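PDB 3HFI: putative regulator from Escherichia coli O6, which is probably a transcription regulator whose UTRA domain, as in related DNA-binding repressors, is likely to sense a small effector molecule, although its function is not established. Local coordinates for residues V28-I33 against I52-R57; L68-I73 against N150-G155; I75-G80 against R142-E147. All blocks are in the same frame, centred on the assembly; numbering follows the deposited sequence.

How the contacts relate
The three contacts follow one antiparallel sheet within the UTRA domain. Contact 1 joins the outermost strand 26-35 to strand 51-60; strand 65-73 comes next and pairs with 144-153 in contact 2, and the two centres lie about 11 Å apart. Tyr54 of contact 1 probably hydrogen-bonds to Glu70 of contact 2, though the modelled separation is doubtfully short, and Arg57 N meets Ile69 O at 2.7 Å. Contact 3, about 19 Å from contact 2 and about 16 Å from contact 1, packs the loop after strand 65-73 on the start of strand 144-153. Asn71 ND2 to Glu147 OE2, 2.9 Å, ties contacts 2 and 3, while Ile75 packs on Leu53 of contact 1.

Contact 1: V28-I33 against I52-R57; sequences VITSRI and ILYLER
The guanidinium of Arg32 lies flat on the ring of Tyr54, with planes 12° apart and Arg32 CZ 4.0 Å from the centroid of the Tyr54 ring, a stack and a cation-pi interaction at once. NH2 sits over the middle of the ring and NH1 near CE2. A bend in the arginine chain at chi3 (55°) swings the head back over the neighbouring strand. Arginine suits the place because its broad face covers the ring while its N-H groups still reach Glu34 in a salt bridge; Tyr54 OH probably bonds to Glu70.

Van der Waals contacts are made on both faces of the sheet. Beside the stack, Thr30 CG2 approaches the edge of the tyrosine, 3.9 Å from Tyr54 CE2, and the same methyl lies 3.3 Å from Glu56 OE1. On the other face Ile33 CD1 meets Leu53 CD1 at 3.5 Å, Ser31 CB rests against Leu55 CD1, and Val28 CG2 touches the aliphatic CG of Arg57, whose guanidinium bonds to Asn71.

The backbones run antiparallel. Arg32 and Tyr54 form a hydrogen-bonded pair, with Tyr54 N to Arg32 O at 2.7 Å, and Glu56 N donates almost straight to Thr30 O at 2.8 Å. Farther along, a classic beta bulge sets Ile29 and Thr30 against Glu56: Ile29 N reaches Glu56 O at 2.7 Å, whereas Thr30 N holds that oxygen only weakly, at 3.4 Å. The psi of -47° at Ile29 marks the extra residue, whose side chain turns toward strand 51-60.

The chemistry is thus mixed: backbone bonds fix the outermost strand of the chain's sheet, while the positive charge of Arg32 is probably stabilised by the face of the Tyr54 ring and by the carboxylate of Glu34.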
loop_
_atom_site.group_PDB
_atom_site.type_symbol
_atom_site.label_atom_id
_atom_site.label_comp_id
_atom_site.label_asym_id
_atom_site.label_seq_id
_atom_site.Cartn_x
_atom_site.Cartn_y
_atom_site.Cartn_z
ATOM N N VAL A 28 -10.950 12.744 11.896
ATOM C CA VAL A 28 -12.218 12.129 11.525
ATOM C C VAL A 28 -13.186 13.232 11.182
ATOM O O VAL A 28 -13.351 14.146 11.949
ATOM C CB VAL A 28 -12.774 11.191 12.634
ATOM C CG1 VAL A 28 -14.165 10.696 12.279
ATOM C CG2 VAL A 28 -11.867 9.950 12.787
ATOM N N ILE A 29 -13.742 13.196 9.980
ATOM C CA ILE A 29 -14.742 14.176 9.537
ATOM C C ILE A 29 -16.110 13.663 9.979
ATOM O O ILE A 29 -16.929 14.383 10.534
ATOM C CB ILE A 29 -14.714 14.307 7.993
ATOM C CG1 ILE A 29 -13.417 15.018 7.558
ATOM C CG2 ILE A 29 -15.897 15.068 7.496
ATOM C CD1 ILE A 29 -13.051 14.854 6.061
ATOM N N THR A 30 -16.359 12.394 9.735
ATOM C CA THR A 30 -17.656 11.839 10.022
ATOM C C THR A 30 -17.589 10.349 10.144
ATOM O O THR A 30 -16.658 9.694 9.639
ATOM C CB THR A 30 -18.743 12.297 8.976
ATOM O OG1 THR A 30 -20.019 12.195 9.587
ATOM C CG2 THR A 30 -18.747 11.497 7.732
ATOM N N SER A 31 -18.558 9.821 10.877
ATOM C CA SER A 31 -18.792 8.394 10.886
ATOM C C SER A 31 -20.251 7.985 10.918
ATOM O O SER A 31 -21.085 8.743 11.287
ATOM C CB SER A 31 -18.016 7.718 12.013
ATOM O OG SER A 31 -18.515 8.007 13.266
ATOM N N ARG A 32 -20.532 6.735 10.603
ATOM C CA ARG A 32 -21.898 6.305 10.414
ATOM C C ARG A 32 -21.934 4.800 10.437
ATOM O O ARG A 32 -20.986 4.187 9.945
ATOM C CB ARG A 32 -22.262 6.653 8.990
ATOM C CG ARG A 32 -23.574 7.082 8.781
ATOM C CD ARG A 32 -23.599 7.903 7.469
ATOM N NE ARG A 32 -23.056 7.192 6.286
ATOM C CZ ARG A 32 -22.370 7.806 5.309
ATOM N NH1 ARG A 32 -22.093 9.120 5.410
ATOM N NH2 ARG A 32 -21.898 7.104 4.256
ATOM N N ILE A 33 -23.002 4.219 10.975
ATOM C CA ILE A 33 -23.244 2.783 10.837
ATOM C C ILE A 33 -24.199 2.712 9.642
ATOM O O ILE A 33 -25.207 3.414 9.642
ATOM C CB ILE A 33 -23.956 2.165 12.045
ATOM C CG1 ILE A 33 -23.094 2.300 13.322
ATOM C CG2 ILE A 33 -24.319 0.717 11.786
ATOM C CD1 ILE A 33 -21.720 1.849 13.098
ATOM N N ILE A 52 -22.273 -1.979 8.690
ATOM C CA ILE A 52 -20.852 -1.766 8.754
ATOM C C ILE A 52 -20.628 -0.383 9.283
ATOM O O ILE A 52 -21.570 0.454 9.311
ATOM C CB ILE A 52 -20.167 -1.999 7.378
ATOM C CG1 ILE A 52 -20.738 -1.088 6.235
ATOM C CG2 ILE A 52 -20.213 -3.502 7.009
ATOM C CD1 ILE A 52 -20.164 0.355 6.195
ATOM N N LEU A 53 -19.407 -0.122 9.744
ATOM C CA LEU A 53 -18.994 1.229 10.169
ATOM C C LEU A 53 -18.320 2.021 9.009
ATOM O O LEU A 53 -17.371 1.536 8.387
ATOM C CB LEU A 53 -18.018 1.136 11.363
ATOM C CG LEU A 53 -17.420 2.440 11.934
ATOM C CD1 LEU A 53 -18.563 3.300 12.440
ATOM C CD2 LEU A 53 -16.393 2.109 13.039
ATOM N N TYR A 54 -18.832 3.206 8.691
ATOM C CA TYR A 54 -18.270 4.031 7.680
ATOM C C TYR A 54 -17.501 5.135 8.423
ATOM O O TYR A 54 -18.017 5.691 9.350
ATOM C CB TYR A 54 -19.358 4.662 6.861
ATOM C CG TYR A 54 -18.890 5.806 5.986
ATOM C CD1 TYR A 54 -18.456 5.578 4.675
ATOM C CD2 TYR A 54 -18.920 7.105 6.442
ATOM C CE1 TYR A 54 -18.064 6.610 3.850
ATOM C CE2 TYR A 54 -18.511 8.181 5.606
ATOM C CZ TYR A 54 -18.090 7.907 4.312
ATOM O OH TYR A 54 -17.626 8.927 3.486
ATOM N N LEU A 55 -16.248 5.394 8.043
ATOM C CA LEU A 55 -15.435 6.455 8.629
ATOM C C LEU A 55 -14.890 7.289 7.507
ATOM O O LEU A 55 -14.287 6.749 6.569
ATOM C CB LEU A 55 -14.259 5.837 9.343
ATOM C CG LEU A 55 -13.966 5.865 10.788
ATOM C CD1 LEU A 55 -15.221 5.596 11.669
ATOM C CD2 LEU A 55 -12.791 4.887 11.029
ATOM N N GLU A 56 -15.047 8.598 7.601
ATOM C CA GLU A 56 -14.403 9.497 6.658
ATOM C C GLU A 56 -13.325 10.289 7.388
ATOM O O GLU A 56 -13.610 10.950 8.411
ATOM C CB GLU A 56 -15.450 10.451 6.073
ATOM C CG GLU A 56 -15.028 11.250 4.867
ATOM C CD GLU A 56 -16.219 12.104 4.309
ATOM O OE1 GLU A 56 -17.059 12.622 5.089
ATOM O OE2 GLU A 56 -16.315 12.243 3.069
ATOM N N ARG A 57 -12.111 10.230 6.849
ATOM C CA ARG A 57 -10.910 10.756 7.501
ATOM C C ARG A 57 -10.105 11.572 6.518
ATOM O O ARG A 57 -9.976 11.193 5.352
ATOM C CB ARG A 57 -10.075 9.598 8.026
ATOM C CG ARG A 57 -10.721 8.957 9.247
ATOM C CD ARG A 57 -10.397 7.514 9.328
ATOM N NE ARG A 57 -9.038 7.364 9.763
ATOM C CZ ARG A 57 -8.087 6.669 9.136
ATOM N NH1 ARG A 57 -8.278 5.990 8.002
ATOM N NH2 ARG A 57 -6.891 6.651 9.677
#

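Contact 2: L68-I73 against N150-G155; sequences LIENRI and NVWLKG
The indole of Trp152 meets Glu70 OE1 and Leu68 O at its edge, the carboxylate oxygen somewhat tilted from the ring plane. Its NE1 donates to Glu70 OE1 at 3.0 Å, reaching the anti side of the carboxylate somewhat out of that group's plane. The carbonyl oxygen of Leu68 lies beside the five-membered ring, 3.2 Å from Trp152 CD1, and the ring of His133 meets the indole with planes at about 35°. A second pair of flat groups, the guanidinium of Arg72 and the amide of Asn150, stands nearly perpendicular, at 83°. A water in the guanidinium plane joins them: it accepts from Arg72 NH1 and from Asn150 ND2, the latter at 2.9 Å, and donates to Glu70 O at 2.8 Å. Arg72 NE forms a salt bridge with Glu34.

Glutamate fits its place because it carries two acceptors. Extended beyond CG (chi2 -178°), it delivers OE1 to the tryptophan and to a salt bridge with Arg119; OE2 is probably hydrogen-bonded to the Tyr54 hydroxyl, though the modelled distance is doubtfully short. Arg119 and the indole N-H would be expected to favour the ionised carboxylate.

Around these polar groups the packing is apolar. Leu68 CD2 lies 4.1 Å from Trp152 CD1, and on the other face Ile69 and Val151 run side by side, their CG2 methyls 4.2 Å apart. Two hydrogen-bonded antiparallel pairs, Leu68 with Trp152 and Glu70 with Asn150, flank that non-hydrogen-bonded pair; Trp152 N to Leu68 O measures 2.8 Å.

The contact lies mid-sheet, between strands 51-60 and 130-139. Helix 117-123 packs on Leu68 and Trp152 through Arg119 and Leu123, while Gly161 of the second subunit touches Ile69 and Val151 on the opposite face.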
loop_
_atom_site.group_PDB
_atom_site.type_symbol
_atom_site.label_atom_id
_atom_site.label_comp_id
_atom_site.label_asym_id
_atom_site.label_seq_id
_atom_site.Cartn_x
_atom_site.Cartn_y
_atom_site.Cartn_z
ATOM N N LEU A 68 -8.190 12.092 1.253
ATOM C CA LEU A 68 -9.479 11.809 1.883
ATOM C C LEU A 68 -9.690 10.297 1.860
ATOM O O LEU A 68 -9.573 9.671 0.819
ATOM C CB LEU A 68 -10.580 12.574 1.143
ATOM C CG LEU A 68 -12.016 12.446 1.632
ATOM C CD1 LEU A 68 -12.235 13.130 2.985
ATOM C CD2 LEU A 68 -12.830 13.085 0.535
ATOM N N ILE A 69 -9.950 9.715 3.029
ATOM C CA ILE A 69 -10.080 8.290 3.198
ATOM C C ILE A 69 -11.475 7.981 3.690
ATOM O O ILE A 69 -11.926 8.570 4.686
ATOM C CB ILE A 69 -9.068 7.747 4.220
ATOM C CG1 ILE A 69 -7.653 8.290 3.901
ATOM C CG2 ILE A 69 -9.146 6.194 4.243
ATOM C CD1 ILE A 69 -6.576 7.883 4.900
ATOM N N GLU A 70 -12.149 7.057 3.010
ATOM C CA GLU A 70 -13.454 6.517 3.438
ATOM C C GLU A 70 -13.280 5.045 3.719
ATOM O O GLU A 70 -13.048 4.252 2.791
ATOM C CB GLU A 70 -14.441 6.706 2.315
ATOM C CG GLU A 70 -14.625 8.121 2.014
ATOM C CD GLU A 70 -15.649 8.296 0.940
ATOM O OE1 GLU A 70 -15.264 8.228 -0.257
ATOM O OE2 GLU A 70 -16.828 8.535 1.312
ATOM N N ASN A 71 -13.283 4.682 4.988
ATOM C CA ASN A 71 -13.128 3.315 5.416
ATOM C C ASN A 71 -14.511 2.685 5.679
ATOM O O ASN A 71 -15.391 3.335 6.250
ATOM C CB ASN A 71 -12.312 3.259 6.730
ATOM C CG ASN A 71 -10.980 3.914 6.635
ATOM O OD1 ASN A 71 -10.706 4.913 7.304
ATOM N ND2 ASN A 71 -10.100 3.313 5.846
ATOM N N ARG A 72 -14.695 1.432 5.300
ATOM C CA ARG A 72 -15.864 0.682 5.637
ATOM C C ARG A 72 -15.390 -0.632 6.263
ATOM O O ARG A 72 -14.690 -1.426 5.646
ATOM C CB ARG A 72 -16.659 0.426 4.383
ATOM C CG ARG A 72 -17.503 1.630 3.959
ATOM C CD ARG A 72 -18.091 1.468 2.636
ATOM N NE ARG A 72 -19.001 2.572 2.274
ATOM C CZ ARG A 72 -18.647 3.596 1.498
ATOM N NH1 ARG A 72 -17.417 3.717 1.069
ATOM N NH2 ARG A 72 -19.504 4.541 1.202
ATOM N N ILE A 73 -15.817 -0.841 7.498
ATOM C CA ILE A 73 -15.278 -1.838 8.428
ATOM C C ILE A 73 -16.344 -2.848 8.855
ATOM O O ILE A 73 -17.440 -2.448 9.279
ATOM C CB ILE A 73 -14.711 -1.141 9.697
ATOM C CG1 ILE A 73 -13.588 -0.166 9.300
ATOM C CG2 ILE A 73 -14.160 -2.194 10.608
ATOM C CD1 ILE A 73 -13.655 1.195 10.008
ATOM N N ASN A 150 -11.777 3.501 0.316
ATOM C CA ASN A 150 -11.690 4.304 -0.883
ATOM C C ASN A 150 -10.873 5.522 -0.542
ATOM O O ASN A 150 -11.210 6.229 0.426
ATOM C CB ASN A 150 -13.064 4.783 -1.298
ATOM C CG ASN A 150 -13.822 3.741 -2.070
ATOM O OD1 ASN A 150 -13.856 3.792 -3.276
ATOM N ND2 ASN A 150 -14.413 2.776 -1.385
ATOM N N VAL A 151 -9.818 5.782 -1.319
ATOM C CA VAL A 151 -8.877 6.854 -0.999
ATOM C C VAL A 151 -8.812 7.810 -2.174
ATOM O O VAL A 151 -8.714 7.374 -3.315
ATOM C CB VAL A 151 -7.488 6.306 -0.680
ATOM C CG1 VAL A 151 -6.557 7.408 -0.333
ATOM C CG2 VAL A 151 -7.567 5.323 0.488
ATOM N N TRP A 152 -8.831 9.104 -1.872
ATOM C CA TRP A 152 -8.822 10.160 -2.862
ATOM C C TRP A 152 -7.551 10.935 -2.642
ATOM O O TRP A 152 -7.410 11.618 -1.624
ATOM C CB TRP A 152 -10.023 11.050 -2.672
ATOM C CG TRP A 152 -11.234 10.246 -2.630
ATOM C CD1 TRP A 152 -11.815 9.646 -1.528
ATOM C CD2 TRP A 152 -12.001 9.878 -3.741
ATOM N NE1 TRP A 152 -12.912 8.921 -1.903
ATOM C CE2 TRP A 152 -13.062 9.050 -3.262
ATOM C CE3 TRP A 152 -11.909 10.153 -5.104
ATOM C CZ2 TRP A 152 -14.020 8.510 -4.113
ATOM C CZ3 TRP A 152 -12.856 9.635 -5.943
ATOM C CH2 TRP A 152 -13.913 8.827 -5.447
ATOM N N LEU A 153 -6.632 10.803 -3.592
ATOM C CA LEU A 153 -5.249 11.149 -3.351
ATOM C C LEU A 153 -5.200 12.245 -4.350
ATOM O O LEU A 153 -5.587 11.991 -5.453
ATOM C CB LEU A 153 -4.278 10.316 -4.168
ATOM C CG LEU A 153 -3.571 9.194 -3.420
ATOM C CD1 LEU A 153 -4.510 8.058 -3.170
ATOM C CD2 LEU A 153 -2.389 8.738 -4.279
ATOM N N LYS A 154 -4.769 13.450 -4.020
ATOM C CA LYS A 154 -4.823 14.516 -5.056
ATOM C C LYS A 154 -3.416 14.694 -5.628
ATOM O O LYS A 154 -3.198 15.535 -6.497
ATOM C CB LYS A 154 -4.895 15.318 -3.726
ATOM C CG LYS A 154 -4.506 16.783 -3.769
ATOM C CD LYS A 154 -4.550 17.354 -2.345
ATOM C CE LYS A 154 -3.928 18.757 -2.241
ATOM N NZ LYS A 154 -4.928 19.860 -2.023
ATOM N N GLY A 155 -2.468 13.910 -5.133
ATOM C CA GLY A 155 -1.082 13.971 -5.574
ATOM C C GLY A 155 -0.554 12.842 -6.445
ATOM O O GLY A 155 -0.730 12.887 -7.654
HETATM O O HOH W 1 -14.799 2.418 1.517
#

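Contact 3: I75-G80 against R142-E147; sequences IELCPG and RELPVE
Leu77 overlaps Leu144, the two side chains sliding past each other in opposite directions so that their CD1 methyls come within 3.8 Å. The CD1 branch of Leu77 does most of the touching: it also lies 3.4 Å from Pro145 O and 4.3 Å from Val146 CB. With CG anti to its own carbonyl carbon (chi1 -68°) and the CD1 branch extended (chi2 175°), Leu77 reaches across to strand 144-153. Leucine is well suited here, since its long apolar branch reaches both Leu144 and Val146, while CD2 adds a looser contact to Leu144 CD1.

Next to it Cys78 makes a smaller contact, its SG 4.4 Å from Val146 CG2. A short 3-10 turn at 75-77, held by Cys78 N to Ile75 O at 3.1 Å, sets the two residues in succession against the strand. Val146 belongs to a classic beta bulge in which it and Glu147 both face Val138 of strand 130-139. Its compact, branched side chain also packs on Ile95 of helix 91-99, and the helix reaches Cys78 as well through Leu98.

Strand and loop are therefore joined here by hydrophobic packing and dispersion, without directional side-chain bonds between the two segments. Burial of leucine, cysteine and valine surface seats the loop that leads from strand 65-73 to helix 91-99 against the beginning of strand 144-153.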
loop_
_atom_site.group_PDB
_atom_site.type_symbol
_atom_site.label_atom_id
_atom_site.label_comp_id
_atom_site.label_asym_id
_atom_site.label_seq_id
_atom_site.Cartn_x
_atom_site.Cartn_y
_atom_site.Cartn_z
ATOM N N ILE A 75 -17.764 -4.679 11.420
ATOM C CA ILE A 75 -17.725 -4.518 12.869
ATOM C C ILE A 75 -17.927 -5.830 13.648
ATOM O O ILE A 75 -17.501 -5.949 14.801
ATOM C CB ILE A 75 -18.711 -3.410 13.327
ATOM C CG1 ILE A 75 -20.140 -3.672 12.915
ATOM C CG2 ILE A 75 -18.371 -2.094 12.693
ATOM C CD1 ILE A 75 -20.928 -2.314 12.819
ATOM N N GLU A 76 -18.491 -6.846 12.994
ATOM C CA GLU A 76 -18.654 -8.168 13.638
ATOM C C GLU A 76 -17.327 -8.774 14.067
ATOM O O GLU A 76 -17.273 -9.530 15.012
ATOM C CB GLU A 76 -19.345 -9.137 12.702
ATOM C CG GLU A 76 -20.589 -8.550 11.954
ATOM C CD GLU A 76 -21.574 -7.832 12.861
ATOM O OE1 GLU A 76 -21.820 -8.317 14.010
ATOM O OE2 GLU A 76 -22.131 -6.776 12.414
ATOM N N LEU A 77 -16.249 -8.393 13.396
ATOM C CA LEU A 77 -14.929 -8.921 13.684
ATOM C C LEU A 77 -14.166 -8.152 14.770
ATOM O O LEU A 77 -13.154 -8.658 15.258
ATOM C CB LEU A 77 -14.104 -8.899 12.364
ATOM C CG LEU A 77 -14.613 -9.880 11.300
ATOM C CD1 LEU A 77 -13.845 -9.761 9.929
ATOM C CD2 LEU A 77 -14.499 -11.356 11.964
ATOM N N CYS A 78 -14.611 -6.926 15.096
ATOM C CA CYS A 78 -14.003 -6.085 16.130
ATOM C C CYS A 78 -15.074 -5.482 17.005
ATOM O O CYS A 78 -15.476 -4.301 16.824
ATOM C CB CYS A 78 -13.092 -4.973 15.604
ATOM S SG CYS A 78 -13.164 -4.630 13.892
ATOM N N PRO A 79 -15.525 -6.302 17.974
ATOM C CA PRO A 79 -16.333 -5.893 19.119
ATOM C C PRO A 79 -15.715 -4.652 19.747
ATOM O O PRO A 79 -14.533 -4.699 20.145
ATOM C CB PRO A 79 -16.272 -7.109 20.063
ATOM C CG PRO A 79 -15.945 -8.289 19.150
ATOM C CD PRO A 79 -15.057 -7.704 18.104
ATOM N N GLY A 80 -16.498 -3.548 19.718
ATOM C CA GLY A 80 -16.165 -2.293 20.418
ATOM C C GLY A 80 -15.757 -1.131 19.531
ATOM O O GLY A 80 -15.640 0.016 20.021
ATOM N N ARG A 142 -6.523 -14.736 4.265
ATOM C CA ARG A 142 -6.839 -14.790 2.868
ATOM C C ARG A 142 -8.342 -14.879 2.674
ATOM O O ARG A 142 -8.866 -14.362 1.715
ATOM C CB ARG A 142 -6.156 -16.011 2.237
ATOM C CG ARG A 142 -5.953 -15.880 0.758
ATOM C CD ARG A 142 -5.324 -17.144 0.180
ATOM N NE ARG A 142 -3.897 -17.251 0.513
ATOM C CZ ARG A 142 -2.898 -16.596 -0.103
ATOM N NH1 ARG A 142 -3.127 -15.748 -1.115
ATOM N NH2 ARG A 142 -1.641 -16.797 0.304
ATOM N N GLU A 143 -9.059 -15.496 3.587
ATOM C CA GLU A 143 -10.492 -15.642 3.422
ATOM C C GLU A 143 -11.346 -14.730 4.283
ATOM O O GLU A 143 -12.537 -14.869 4.288
ATOM C CB GLU A 143 -10.893 -17.086 3.770
ATOM C CG GLU A 143 -10.316 -18.137 2.811
ATOM C CD GLU A 143 -9.181 -18.981 3.427
ATOM O OE1 GLU A 143 -9.497 -19.809 4.324
ATOM O OE2 GLU A 143 -7.998 -18.859 3.002
ATOM N N LEU A 144 -10.740 -13.801 5.001
ATOM C CA LEU A 144 -11.443 -12.945 5.929
ATOM C C LEU A 144 -11.044 -11.467 5.758
ATOM O O LEU A 144 -10.160 -10.966 6.448
ATOM C CB LEU A 144 -11.122 -13.426 7.338
ATOM C CG LEU A 144 -11.856 -12.929 8.560
ATOM C CD1 LEU A 144 -13.379 -13.173 8.404
ATOM C CD2 LEU A 144 -11.266 -13.742 9.769
ATOM N N PRO A 145 -11.718 -10.741 4.854
ATOM C CA PRO A 145 -11.595 -9.304 4.766
ATOM C C PRO A 145 -12.127 -8.630 6.019
ATOM O O PRO A 145 -12.967 -9.201 6.714
ATOM C CB PRO A 145 -12.472 -8.943 3.531
ATOM C CG PRO A 145 -12.744 -10.183 2.875
ATOM C CD PRO A 145 -12.757 -11.223 3.947
ATOM N N VAL A 146 -11.568 -7.472 6.368
ATOM C CA VAL A 146 -12.048 -6.710 7.518
ATOM C C VAL A 146 -12.429 -5.274 7.146
ATOM O O VAL A 146 -13.302 -4.682 7.788
ATOM C CB VAL A 146 -11.073 -6.698 8.685
ATOM C CG1 VAL A 146 -9.708 -6.042 8.335
ATOM C CG2 VAL A 146 -11.724 -5.974 9.911
ATOM N N GLU A 147 -11.808 -4.712 6.107
ATOM C CA GLU A 147 -12.012 -3.296 5.810
ATOM C C GLU A 147 -11.851 -3.056 4.346
ATOM O O GLU A 147 -11.021 -3.720 3.712
ATOM C CB GLU A 147 -11.033 -2.419 6.605
ATOM C CG GLU A 147 -11.273 -0.899 6.524
ATOM C CD GLU A 147 -10.583 -0.225 5.359
ATOM O OE1 GLU A 147 -9.480 -0.671 4.960
ATOM O OE2 GLU A 147 -11.104 0.781 4.849
#